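PDB 6TJA: SVS_variant_AS1 from Streptomyces sp. CWA1, which probably cyclises geranylgeranyl diphosphate to the spirocyclic diterpene spiroviolene as an engineered, ancestrally reconstructed class I terpene cyclase. Local coordinates for residues A57-R62 and R303-W308; F84-H89 and D124-A129; Q102-A107 and G159-I164; R147-A152 and F192-I197. One frame throughout, in Å; residues are numbered along the deposited sequence.

Contact 1. Residues A57-R62 and R303-W308; sequences ADFFAR and RGNAEW
Phe59 and Trp308 make the aromatic core of this contact, a T-shaped pair with planes at 80° and centroids 5.1 Å apart. The edge of Phe59 meets the indole face: CD1 stands 3.6 Å from Trp308 CD2. Phe59 CB adds a CH-pi contact over the five-membered ring of Trp308, 3.9 Å from its centroid. With CG anti to the backbone N (chi1 177°), the Phe59 ring reaches past the indole to lie alongside Asn305, whose OD1 is at the ring edge near CE1. That oxygen has a weak hydrogen bond from Asn228, which by sequence fits the first position of the NSE metal-binding motif of class I terpene cyclases. Trp308 NE1 is held by the carbonyl of Thr54, just before the first segment. In the all-helical cyclase fold, the contact joins helix 56-61 to helix 289-309, the last helix of the chain; the local axes of 57-61 and 303-308 are 149° apart and 9.2 Å at closest. Backbones come close at Gly304, where the missing side chain lets Arg62 CB sit 3.9 Å from Gly304 CA. The charged side is a network. Arg62 grips Asp58 OD2 side-on, NE at 3.0 Å and NH2 alongside, while its NH1 makes a salt bridge to Glu307 OE2 at 3.3 Å, its hydrogen bond weak. Glu307 OE1 accepts both NE and NH2 of Arg303, and a bond from Ser19. A methionine in place of Arg62 would probably leave Asp58 without its charge partner and cut the ionic link between the two segments.

Contact 2. Residues F84-H89 and D124-A129; sequences FAFDDH and DRFVPA
Phe126 points its ring at the flank of helix 70-91 and meets three residues there. Its CG lies anti to the carbonyl carbon (chi1 -78°), which sends the ring across to Phe86: the edge of Phe86 faces the Phe126 ring, planes at 84°, and CD1 of Phe86 is 3.9 Å from Phe126 CG. Over the same ring sits Phe86 CA, a CH-pi contact, while Ala85 CB touches Phe126 CE1 at 3.7 Å. At the rim, Phe126 CZ approaches His89 ND1. That nitrogen bonds to Ala85 O at 3.0 Å, sharing it with His89 N from the other face of the carbonyl, so the imidazole is tied back to its own helix. Arg125 NH2 lies over one imidazole face and Asp88 OD2 over the other; Arg125 NE is held by Met41 O. An alanine in place of Phe126 is likely to open a gap beside Ala85 and leave the edge of Phe86 without the face it meets here. Asp87 and Asp88, by sequence, fit the start of the aspartate-rich motif of class I cyclases. Around this helix, helix 126-140 supplies Phe126, helix 100-115 packs on Phe86, and helix 45-52 covers Ala85 and His89.

Contact 3. Residues Q102-A107 and G159-I164; sequences QFNALA and GVAWQI
Phe103 lays one face of its ring under the end of Ile164: CD1 of the isoleucine stands 3.6 Å from the ring centroid, 20° off the normal, a CH-pi contact displaced toward CG and CD1 of Phe103. The two side chains cross at about a right angle, and Ile164 CD1 comes to 3.4 Å from Phe103 CG, tight packing for a methyl on a ring. The far end of the phenylalanine is met by Val160, again across its direction, with the CG1 branch 3.4 Å from Phe103 CZ and approaching neither squarely over the face nor at the edge. Ala161 lies along the CE2-CD2 side, its backbone N 3.7 Å from Phe103 CE2 and its methyl near CD2. The ring reaches all three because Phe103 CG is anti to the backbone N (chi1 -176°), which sends it toward helix 143-169. This is antiparallel helix packing, helix 100-115 against helix 143-169, with local axes 171° apart and 10.0 Å at closest approach, inside the all-helical bundle of a class I terpene cyclase. Val160, Ala161 and Ile164 follow the i, i+1, i+4 spacing that places side chains along one flank of a helix, and Cys91 of helix 70-91 touches both Phe103 and Val160. Asn104 turns its OD1 to the Ala161 methyl, 3.7 Å away. Its polar end belongs to the dimer: it hydrogen-bonds to Asn104 of the second subunit, whose amide ND2 also bonds to Ala161 O. Trp162 points away from 102-107 and packs on Gly108 of the second subunit, and Asn104 on the second subunit's Trp162.

Contact 4. Residues R147-A152 and F192-I197; sequences RRFVHA and FAMLEI
Phe149 and Met194 lie side by side and point the same way at the apolar centre. Met194 CG is anti to the carbonyl carbon (chi1 -63°), which puts it beside the phenylalanine ring, 3.6 Å from Phe149 CE1 and meeting the ring obliquely. The sulfur follows in a Met-aromatic contact, SD 5.1 Å from the ring centroid and well off the normal; it stays farther from the ring atoms than CG does. Phe149 is set for this by its own CG, anti to the backbone N, and its CB is approached by Ile197 CD1 at 4.2 Å. One helical turn further on, the methyls of Ala152 and Ala193 meet end to end, CB to CB 3.7 Å. Small residues at both places allow the type I turn of Phe192 to Leu195 to come close to helix 143-169, where the CA atoms of Phe149 and Ala193 are 5.4 Å apart. At the polar edge, the extended chain of Arg148 brings NH1 to Glu196 OE1, a salt bridge at 3.0 Å with an N-H...O angle of 149°. The carboxylate oxygen lies close to the guanidinium plane, but the nitrogen stands above the carboxylate plane, 38° out of it. Both ends have second partners: Arg148 NH1 also reaches Val203 O and NH2 pairs with Asp205, while Glu196 OE2 accepts from Val203 N and Gln145, which fixes the carboxylate. Phe137 of helix 126-140 and the engineered Phe79 of helix 70-91 each meet Phe149 edge-to-face, and Pro190 of helix 188-192 packs beside it and Ala152, placing the turn among four helices.

How the contacts relate
All four contacts are largely buried, but the centres of contacts 1 and 4 lie about 11 Å from the centre of the chain, those of contacts 2 and 3 about 17 Å. The two inner ones pair an apolar or aromatic core with salt bridges between their segments; the outer two have no hydrogen bonds across them and rest on ring and methyl packing. Helix 143-169 serves contacts 3 and 4, and both also adjoin the second subunit, where Asn104 and His151 each meet their counterparts. Contact 2 touches contact 3 where Phe86 packs on Leu106. Contact 1 touches contact 2 through Trp308 and Phe84, and contact 4 through Phe60 and Met194.

Contact 1. Residues A57-R62 and R303-W308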
# COMPACT_ATOMS: atom_id res chain seq x y z
N ALA A 57 -22.23 12.01 4.20
CA ALA A 57 -21.91 13.05 5.22
C ALA A 57 -22.51 12.61 6.56
O ALA A 57 -21.82 12.67 7.56
CB ALA A 57 -22.41 14.40 4.78
N ASP A 58 -23.70 12.03 6.54
CA ASP A 58 -24.32 11.41 7.73
C ASP A 58 -23.39 10.30 8.24
O ASP A 58 -23.12 10.21 9.45
CB ASP A 58 -25.73 10.88 7.41
CG ASP A 58 -26.56 10.50 8.63
OD1 ASP A 58 -27.21 11.43 9.20
OD2 ASP A 58 -26.54 9.30 9.02
N PHE A 59 -22.93 9.46 7.31
CA PHE A 59 -22.03 8.31 7.61
C PHE A 59 -20.80 8.84 8.36
O PHE A 59 -20.60 8.39 9.48
CB PHE A 59 -21.69 7.57 6.32
CG PHE A 59 -20.73 6.43 6.49
CD1 PHE A 59 -21.19 5.17 6.79
CD2 PHE A 59 -19.37 6.63 6.32
CE1 PHE A 59 -20.29 4.12 6.93
CE2 PHE A 59 -18.48 5.58 6.44
CZ PHE A 59 -18.94 4.32 6.77
N PHE A 60 -20.00 9.73 7.80
CA PHE A 60 -18.68 10.04 8.39
C PHE A 60 -18.81 11.04 9.55
O PHE A 60 -17.90 11.04 10.38
CB PHE A 60 -17.65 10.50 7.36
CG PHE A 60 -16.24 10.25 7.86
CD1 PHE A 60 -15.78 8.95 8.00
CD2 PHE A 60 -15.42 11.29 8.24
CE1 PHE A 60 -14.51 8.70 8.51
CE2 PHE A 60 -14.14 11.04 8.69
CZ PHE A 60 -13.68 9.75 8.82
N ALA A 61 -19.92 11.79 9.63
CA ALA A 61 -20.26 12.66 10.77
C ALA A 61 -20.43 11.82 12.05
O ALA A 61 -20.33 12.37 13.17
CB ALA A 61 -21.51 13.46 10.43
N ARG A 62 -20.72 10.53 11.88
CA ARG A 62 -20.77 9.53 12.97
C ARG A 62 -19.38 9.00 13.35
O ARG A 62 -19.23 8.50 14.48
CB ARG A 62 -21.70 8.39 12.57
CG ARG A 62 -23.13 8.85 12.33
CD ARG A 62 -23.88 7.67 11.72
NE ARG A 62 -25.26 8.00 11.40
CZ ARG A 62 -26.24 8.01 12.28
NH1 ARG A 62 -26.02 7.68 13.54
NH2 ARG A 62 -27.46 8.34 11.90
N ARG A 303 -19.93 1.45 15.37
CA ARG A 303 -21.35 1.76 15.69
C ARG A 303 -22.00 2.55 14.55
O ARG A 303 -23.12 2.19 14.12
CB ARG A 303 -21.44 2.59 16.97
CG ARG A 303 -22.86 2.94 17.40
CD ARG A 303 -23.83 1.78 17.34
NE ARG A 303 -25.11 2.31 17.76
CZ ARG A 303 -25.80 1.90 18.82
NH1 ARG A 303 -25.40 0.87 19.55
NH2 ARG A 303 -26.93 2.51 19.12
N GLY A 304 -21.35 3.61 14.09
CA GLY A 304 -21.87 4.48 13.02
C GLY A 304 -22.06 3.71 11.72
O GLY A 304 -23.12 3.87 11.06
N ASN A 305 -21.06 2.93 11.32
CA ASN A 305 -21.21 2.00 10.17
C ASN A 305 -22.47 1.14 10.35
O ASN A 305 -23.29 1.06 9.40
CB ASN A 305 -20.01 1.10 10.02
CG ASN A 305 -20.18 0.18 8.84
OD1 ASN A 305 -20.03 0.62 7.71
ND2 ASN A 305 -20.52 -1.07 9.11
N ALA A 306 -22.64 0.50 11.49
CA ALA A 306 -23.80 -0.40 11.72
C ALA A 306 -25.11 0.40 11.66
O ALA A 306 -26.07 -0.03 11.00
CB ALA A 306 -23.65 -1.12 13.03
N GLU A 307 -25.13 1.57 12.30
CA GLU A 307 -26.36 2.38 12.51
C GLU A 307 -26.75 3.01 11.17
O GLU A 307 -27.91 2.88 10.77
CB GLU A 307 -26.15 3.43 13.62
CG GLU A 307 -27.45 3.98 14.17
CD GLU A 307 -27.38 4.73 15.49
OE1 GLU A 307 -26.84 4.17 16.48
OE2 GLU A 307 -27.90 5.87 15.54
N TRP A 308 -25.81 3.66 10.49
CA TRP A 308 -26.05 4.25 9.14
C TRP A 308 -26.63 3.16 8.22
O TRP A 308 -27.59 3.47 7.50
CB TRP A 308 -24.78 4.89 8.57
CG TRP A 308 -24.83 5.18 7.10
CD1 TRP A 308 -25.14 6.37 6.51
CD2 TRP A 308 -24.57 4.25 6.05
NE1 TRP A 308 -25.08 6.24 5.15
CE2 TRP A 308 -24.71 4.95 4.84
CE3 TRP A 308 -24.20 2.90 6.01
CZ2 TRP A 308 -24.53 4.34 3.59
CZ3 TRP A 308 -24.00 2.30 4.78
CH2 TRP A 308 -24.18 3.00 3.59

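Contact 2. Residues F84-H89 and D124-A129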
# COMPACT_ATOMS: atom_id res chain seq x y z
N PHE A 84 -17.96 5.32 -2.49
CA PHE A 84 -19.21 4.61 -2.86
C PHE A 84 -19.37 4.67 -4.39
O PHE A 84 -19.68 3.65 -5.02
CB PHE A 84 -20.44 5.15 -2.11
CG PHE A 84 -20.51 4.74 -0.66
CD1 PHE A 84 -20.15 3.46 -0.26
CD2 PHE A 84 -20.93 5.64 0.30
CE1 PHE A 84 -20.22 3.10 1.08
CE2 PHE A 84 -21.01 5.27 1.64
CZ PHE A 84 -20.66 4.00 2.02
N ALA A 85 -19.11 5.83 -4.97
CA ALA A 85 -19.28 6.08 -6.41
C ALA A 85 -18.26 5.24 -7.20
O ALA A 85 -18.65 4.55 -8.18
CB ALA A 85 -19.14 7.55 -6.66
N PHE A 86 -16.99 5.24 -6.80
CA PHE A 86 -15.92 4.47 -7.48
C PHE A 86 -16.20 2.97 -7.32
O PHE A 86 -16.10 2.20 -8.29
CB PHE A 86 -14.55 4.89 -6.95
CG PHE A 86 -13.39 4.24 -7.67
CD1 PHE A 86 -12.75 4.90 -8.71
CD2 PHE A 86 -12.94 2.99 -7.29
CE1 PHE A 86 -11.68 4.31 -9.35
CE2 PHE A 86 -11.87 2.40 -7.94
CZ PHE A 86 -11.26 3.05 -8.99
N ASP A 87 -16.57 2.54 -6.12
CA ASP A 87 -16.90 1.12 -5.89
C ASP A 87 -17.99 0.71 -6.89
O ASP A 87 -17.78 -0.28 -7.59
CB ASP A 87 -17.33 0.83 -4.45
CG ASP A 87 -17.55 -0.66 -4.23
OD1 ASP A 87 -16.59 -1.43 -4.46
OD2 ASP A 87 -18.68 -1.04 -3.88
N ASP A 88 -19.07 1.49 -7.00
CA ASP A 88 -20.31 1.08 -7.73
C ASP A 88 -20.13 1.16 -9.26
O ASP A 88 -20.75 0.34 -9.94
CB ASP A 88 -21.52 1.88 -7.25
CG ASP A 88 -22.81 1.59 -8.00
OD1 ASP A 88 -23.49 0.59 -7.66
OD2 ASP A 88 -23.12 2.39 -8.88
N HIS A 89 -19.30 2.05 -9.77
CA HIS A 89 -19.09 2.18 -11.19
C HIS A 89 -17.84 1.51 -11.75
O HIS A 89 -17.78 1.28 -12.92
CB HIS A 89 -19.02 3.64 -11.60
CG HIS A 89 -20.30 4.37 -11.46
ND1 HIS A 89 -20.54 5.26 -10.44
CD2 HIS A 89 -21.42 4.36 -12.21
CE1 HIS A 89 -21.76 5.75 -10.56
NE2 HIS A 89 -22.31 5.22 -11.63
N ASP A 124 -10.55 9.85 -17.29
CA ASP A 124 -11.20 9.30 -16.13
C ASP A 124 -11.86 10.34 -15.26
O ASP A 124 -11.20 11.16 -14.69
CB ASP A 124 -10.11 8.68 -15.37
CG ASP A 124 -10.57 7.65 -14.57
OD1 ASP A 124 -11.67 7.79 -14.02
OD2 ASP A 124 -9.98 6.59 -14.52
N ARG A 125 -13.16 10.26 -15.09
CA ARG A 125 -13.87 11.36 -14.38
C ARG A 125 -13.72 11.18 -12.85
O ARG A 125 -13.94 12.18 -12.12
CB ARG A 125 -15.33 11.39 -14.82
CG ARG A 125 -16.12 10.12 -14.51
CD ARG A 125 -17.57 10.30 -14.89
NE ARG A 125 -18.44 9.27 -14.33
CZ ARG A 125 -18.57 8.03 -14.81
NH1 ARG A 125 -17.86 7.63 -15.85
NH2 ARG A 125 -19.40 7.19 -14.21
N PHE A 126 -13.34 9.99 -12.38
CA PHE A 126 -13.10 9.75 -10.94
C PHE A 126 -11.81 10.45 -10.50
O PHE A 126 -11.72 10.81 -9.33
CB PHE A 126 -13.14 8.26 -10.61
CG PHE A 126 -14.56 7.77 -10.54
CD1 PHE A 126 -15.36 8.07 -9.45
CD2 PHE A 126 -15.11 7.04 -11.59
CE1 PHE A 126 -16.69 7.68 -9.42
CE2 PHE A 126 -16.44 6.63 -11.55
CZ PHE A 126 -17.23 6.97 -10.47
N VAL A 127 -10.85 10.67 -11.42
CA VAL A 127 -9.47 11.07 -11.02
C VAL A 127 -9.45 12.53 -10.55
O VAL A 127 -8.96 12.77 -9.46
CB VAL A 127 -8.41 10.74 -12.08
CG1 VAL A 127 -7.17 11.62 -11.98
CG2 VAL A 127 -8.05 9.27 -12.01
N PRO A 128 -9.96 13.53 -11.31
CA PRO A 128 -9.91 14.92 -10.86
C PRO A 128 -10.62 15.12 -9.50
O PRO A 128 -10.06 15.79 -8.66
CB PRO A 128 -10.61 15.73 -11.98
CG PRO A 128 -10.51 14.81 -13.20
CD PRO A 128 -10.57 13.40 -12.65
N ALA A 129 -11.77 14.48 -9.30
CA ALA A 129 -12.49 14.46 -8.01
C ALA A 129 -11.57 13.98 -6.86
O ALA A 129 -11.52 14.69 -5.81
CB ALA A 129 -13.72 13.60 -8.15

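Contact 3. Residues Q102-A107 and G159-I164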
# COMPACT_ATOMS: atom_id res chain seq x y z
N GLN A 102 -7.34 -5.26 -16.67
CA GLN A 102 -7.67 -3.83 -16.87
C GLN A 102 -7.80 -3.14 -15.52
O GLN A 102 -7.38 -2.00 -15.43
CB GLN A 102 -8.96 -3.65 -17.65
CG GLN A 102 -8.87 -4.10 -19.08
CD GLN A 102 -10.21 -4.04 -19.77
OE1 GLN A 102 -10.73 -2.95 -19.99
NE2 GLN A 102 -10.78 -5.20 -20.10
N PHE A 103 -8.31 -3.82 -14.49
CA PHE A 103 -8.46 -3.19 -13.16
C PHE A 103 -7.09 -2.87 -12.56
O PHE A 103 -6.91 -1.78 -12.00
CB PHE A 103 -9.31 -4.02 -12.21
CG PHE A 103 -9.50 -3.29 -10.91
CD1 PHE A 103 -10.44 -2.28 -10.80
CD2 PHE A 103 -8.67 -3.54 -9.83
CE1 PHE A 103 -10.60 -1.58 -9.61
CE2 PHE A 103 -8.82 -2.82 -8.65
CZ PHE A 103 -9.78 -1.84 -8.55
N ASN A 104 -6.13 -3.77 -12.70
CA ASN A 104 -4.78 -3.58 -12.14
C ASN A 104 -4.21 -2.26 -12.68
O ASN A 104 -3.52 -1.56 -11.94
CB ASN A 104 -3.90 -4.79 -12.40
CG ASN A 104 -4.31 -6.02 -11.60
OD1 ASN A 104 -5.21 -5.96 -10.77
ND2 ASN A 104 -3.59 -7.10 -11.81
N ALA A 105 -4.49 -1.92 -13.94
CA ALA A 105 -3.97 -0.69 -14.56
C ALA A 105 -4.73 0.51 -14.00
O ALA A 105 -4.07 1.52 -13.62
CB ALA A 105 -4.05 -0.76 -16.07
N LEU A 106 -6.05 0.43 -13.91
CA LEU A 106 -6.84 1.52 -13.28
C LEU A 106 -6.36 1.76 -11.84
O LEU A 106 -6.14 2.91 -11.48
CB LEU A 106 -8.34 1.18 -13.32
CG LEU A 106 -9.24 2.20 -12.64
CD1 LEU A 106 -9.35 3.47 -13.47
CD2 LEU A 106 -10.63 1.64 -12.38
N ALA A 107 -6.22 0.71 -11.03
CA ALA A 107 -5.79 0.81 -9.61
C ALA A 107 -4.47 1.56 -9.55
O ALA A 107 -4.25 2.39 -8.63
CB ALA A 107 -5.65 -0.55 -8.99
N GLY A 159 -7.21 -5.12 -2.23
CA GLY A 159 -8.31 -6.01 -1.85
C GLY A 159 -9.29 -6.16 -3.00
O GLY A 159 -9.72 -7.29 -3.26
N VAL A 160 -9.65 -5.03 -3.63
CA VAL A 160 -10.61 -5.00 -4.77
C VAL A 160 -10.01 -5.82 -5.92
O VAL A 160 -10.75 -6.60 -6.51
CB VAL A 160 -10.97 -3.57 -5.21
CG1 VAL A 160 -11.84 -3.60 -6.45
CG2 VAL A 160 -11.67 -2.77 -4.11
N ALA A 161 -8.73 -5.64 -6.22
CA ALA A 161 -8.02 -6.36 -7.29
C ALA A 161 -8.10 -7.86 -7.04
O ALA A 161 -8.40 -8.58 -7.98
CB ALA A 161 -6.57 -5.89 -7.37
N TRP A 162 -7.86 -8.30 -5.80
CA TRP A 162 -8.03 -9.71 -5.33
C TRP A 162 -9.47 -10.17 -5.57
O TRP A 162 -9.68 -11.23 -6.20
CB TRP A 162 -7.67 -9.76 -3.85
CG TRP A 162 -7.57 -11.11 -3.19
CD1 TRP A 162 -7.97 -12.33 -3.65
CD2 TRP A 162 -7.06 -11.32 -1.87
NE1 TRP A 162 -7.69 -13.29 -2.72
CE2 TRP A 162 -7.12 -12.70 -1.62
CE3 TRP A 162 -6.49 -10.47 -0.91
CZ2 TRP A 162 -6.67 -13.25 -0.42
CZ3 TRP A 162 -6.05 -11.02 0.28
CH2 TRP A 162 -6.12 -12.39 0.51
N GLN A 163 -10.43 -9.40 -5.08
CA GLN A 163 -11.87 -9.71 -5.25
C GLN A 163 -12.21 -9.91 -6.73
O GLN A 163 -12.78 -10.97 -7.06
CB GLN A 163 -12.71 -8.62 -4.62
CG GLN A 163 -14.06 -9.14 -4.17
CD GLN A 163 -15.10 -8.05 -4.21
OE1 GLN A 163 -15.12 -7.15 -3.35
NE2 GLN A 163 -15.94 -8.12 -5.23
N ILE A 164 -11.92 -8.94 -7.59
CA ILE A 164 -12.19 -8.96 -9.06
C ILE A 164 -11.50 -10.18 -9.71
O ILE A 164 -12.10 -10.79 -10.64
CB ILE A 164 -11.72 -7.63 -9.68
CG1 ILE A 164 -12.65 -6.48 -9.28
CG2 ILE A 164 -11.60 -7.74 -11.18
CD1 ILE A 164 -12.16 -5.12 -9.76

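Contact 4. Residues R147-A152 and F192-I197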
# COMPACT_ATOMS: atom_id res chain seq x y z
N ARG A 147 0.28 10.37 4.15
CA ARG A 147 0.90 9.09 3.72
C ARG A 147 0.13 7.94 4.35
O ARG A 147 -0.03 6.92 3.68
CB ARG A 147 2.38 9.02 4.08
CG ARG A 147 3.27 9.87 3.19
CD ARG A 147 3.19 9.62 1.69
NE ARG A 147 3.80 8.37 1.26
CZ ARG A 147 3.70 7.89 0.02
NH1 ARG A 147 3.00 8.54 -0.89
NH2 ARG A 147 4.32 6.76 -0.30
N ARG A 148 -0.31 8.08 5.60
CA ARG A 148 -1.13 7.05 6.26
C ARG A 148 -2.37 6.82 5.39
O ARG A 148 -2.70 5.63 5.18
CB ARG A 148 -1.46 7.44 7.70
CG ARG A 148 -0.24 7.46 8.63
CD ARG A 148 -0.57 7.97 10.02
NE ARG A 148 0.59 8.03 10.89
CZ ARG A 148 0.60 8.41 12.17
NH1 ARG A 148 -0.52 8.76 12.79
NH2 ARG A 148 1.73 8.41 12.85
N PHE A 149 -2.97 7.88 4.83
CA PHE A 149 -4.20 7.77 4.01
C PHE A 149 -3.87 7.09 2.66
O PHE A 149 -4.59 6.13 2.24
CB PHE A 149 -4.91 9.11 3.80
CG PHE A 149 -6.12 8.96 2.92
CD1 PHE A 149 -7.30 8.43 3.43
CD2 PHE A 149 -6.06 9.24 1.56
CE1 PHE A 149 -8.39 8.20 2.61
CE2 PHE A 149 -7.16 9.02 0.74
CZ PHE A 149 -8.32 8.50 1.27
N VAL A 150 -2.79 7.56 2.02
CA VAL A 150 -2.32 7.06 0.71
C VAL A 150 -2.13 5.55 0.82
O VAL A 150 -2.54 4.82 -0.10
CB VAL A 150 -1.03 7.78 0.28
CG1 VAL A 150 -0.31 7.04 -0.82
CG2 VAL A 150 -1.28 9.23 -0.12
N HIS A 151 -1.48 5.09 1.88
CA HIS A 151 -1.10 3.66 2.06
C HIS A 151 -2.37 2.83 2.34
O HIS A 151 -2.44 1.68 1.89
CB HIS A 151 -0.06 3.54 3.18
CG HIS A 151 1.31 3.97 2.79
ND1 HIS A 151 1.84 3.67 1.54
CD2 HIS A 151 2.27 4.61 3.46
CE1 HIS A 151 3.06 4.17 1.46
NE2 HIS A 151 3.36 4.74 2.63
N ALA A 152 -3.32 3.37 3.09
CA ALA A 152 -4.61 2.71 3.39
C ALA A 152 -5.37 2.52 2.08
O ALA A 152 -5.97 1.42 1.88
CB ALA A 152 -5.41 3.52 4.40
N PHE A 192 -11.06 4.60 7.99
CA PHE A 192 -10.58 4.74 9.37
C PHE A 192 -9.33 5.64 9.39
O PHE A 192 -9.13 6.39 10.38
CB PHE A 192 -10.44 3.34 9.98
CG PHE A 192 -11.76 2.78 10.46
CD1 PHE A 192 -12.38 3.29 11.58
CD2 PHE A 192 -12.42 1.80 9.76
CE1 PHE A 192 -13.59 2.79 12.04
CE2 PHE A 192 -13.64 1.29 10.20
CZ PHE A 192 -14.21 1.78 11.35
N ALA A 193 -8.55 5.62 8.32
CA ALA A 193 -7.29 6.42 8.23
C ALA A 193 -7.64 7.90 8.05
O ALA A 193 -6.72 8.69 8.11
CB ALA A 193 -6.40 5.93 7.08
N MET A 194 -8.90 8.27 7.79
CA MET A 194 -9.34 9.69 7.73
C MET A 194 -9.76 10.24 9.10
O MET A 194 -10.01 11.44 9.17
CB MET A 194 -10.53 9.87 6.79
CG MET A 194 -10.23 9.51 5.37
SD MET A 194 -11.57 10.11 4.37
CE MET A 194 -12.92 9.02 4.80
N LEU A 195 -9.81 9.45 10.16
CA LEU A 195 -10.19 9.94 11.48
C LEU A 195 -9.31 11.09 11.97
O LEU A 195 -9.78 12.09 12.36
CB LEU A 195 -10.22 8.83 12.51
CG LEU A 195 -11.36 7.82 12.55
CD1 LEU A 195 -11.12 6.60 13.40
CD2 LEU A 195 -12.70 8.45 12.88
N GLU A 196 -8.02 10.89 11.89
CA GLU A 196 -7.00 11.82 12.27
C GLU A 196 -7.10 13.12 11.52
O GLU A 196 -6.85 14.16 12.04
CB GLU A 196 -5.69 11.20 11.84
CG GLU A 196 -4.83 10.75 12.94
CD GLU A 196 -3.44 10.60 12.48
OE1 GLU A 196 -3.14 9.67 11.76
OE2 GLU A 196 -2.63 11.41 12.87
N ILE A 197 -7.41 13.00 10.25
CA ILE A 197 -7.55 14.14 9.30
C ILE A 197 -8.80 14.94 9.69
O ILE A 197 -8.73 16.17 9.69
CB ILE A 197 -7.53 13.63 7.85
CG1 ILE A 197 -6.19 12.96 7.52
CG2 ILE A 197 -7.84 14.75 6.88
CD1 ILE A 197 -6.10 12.37 6.15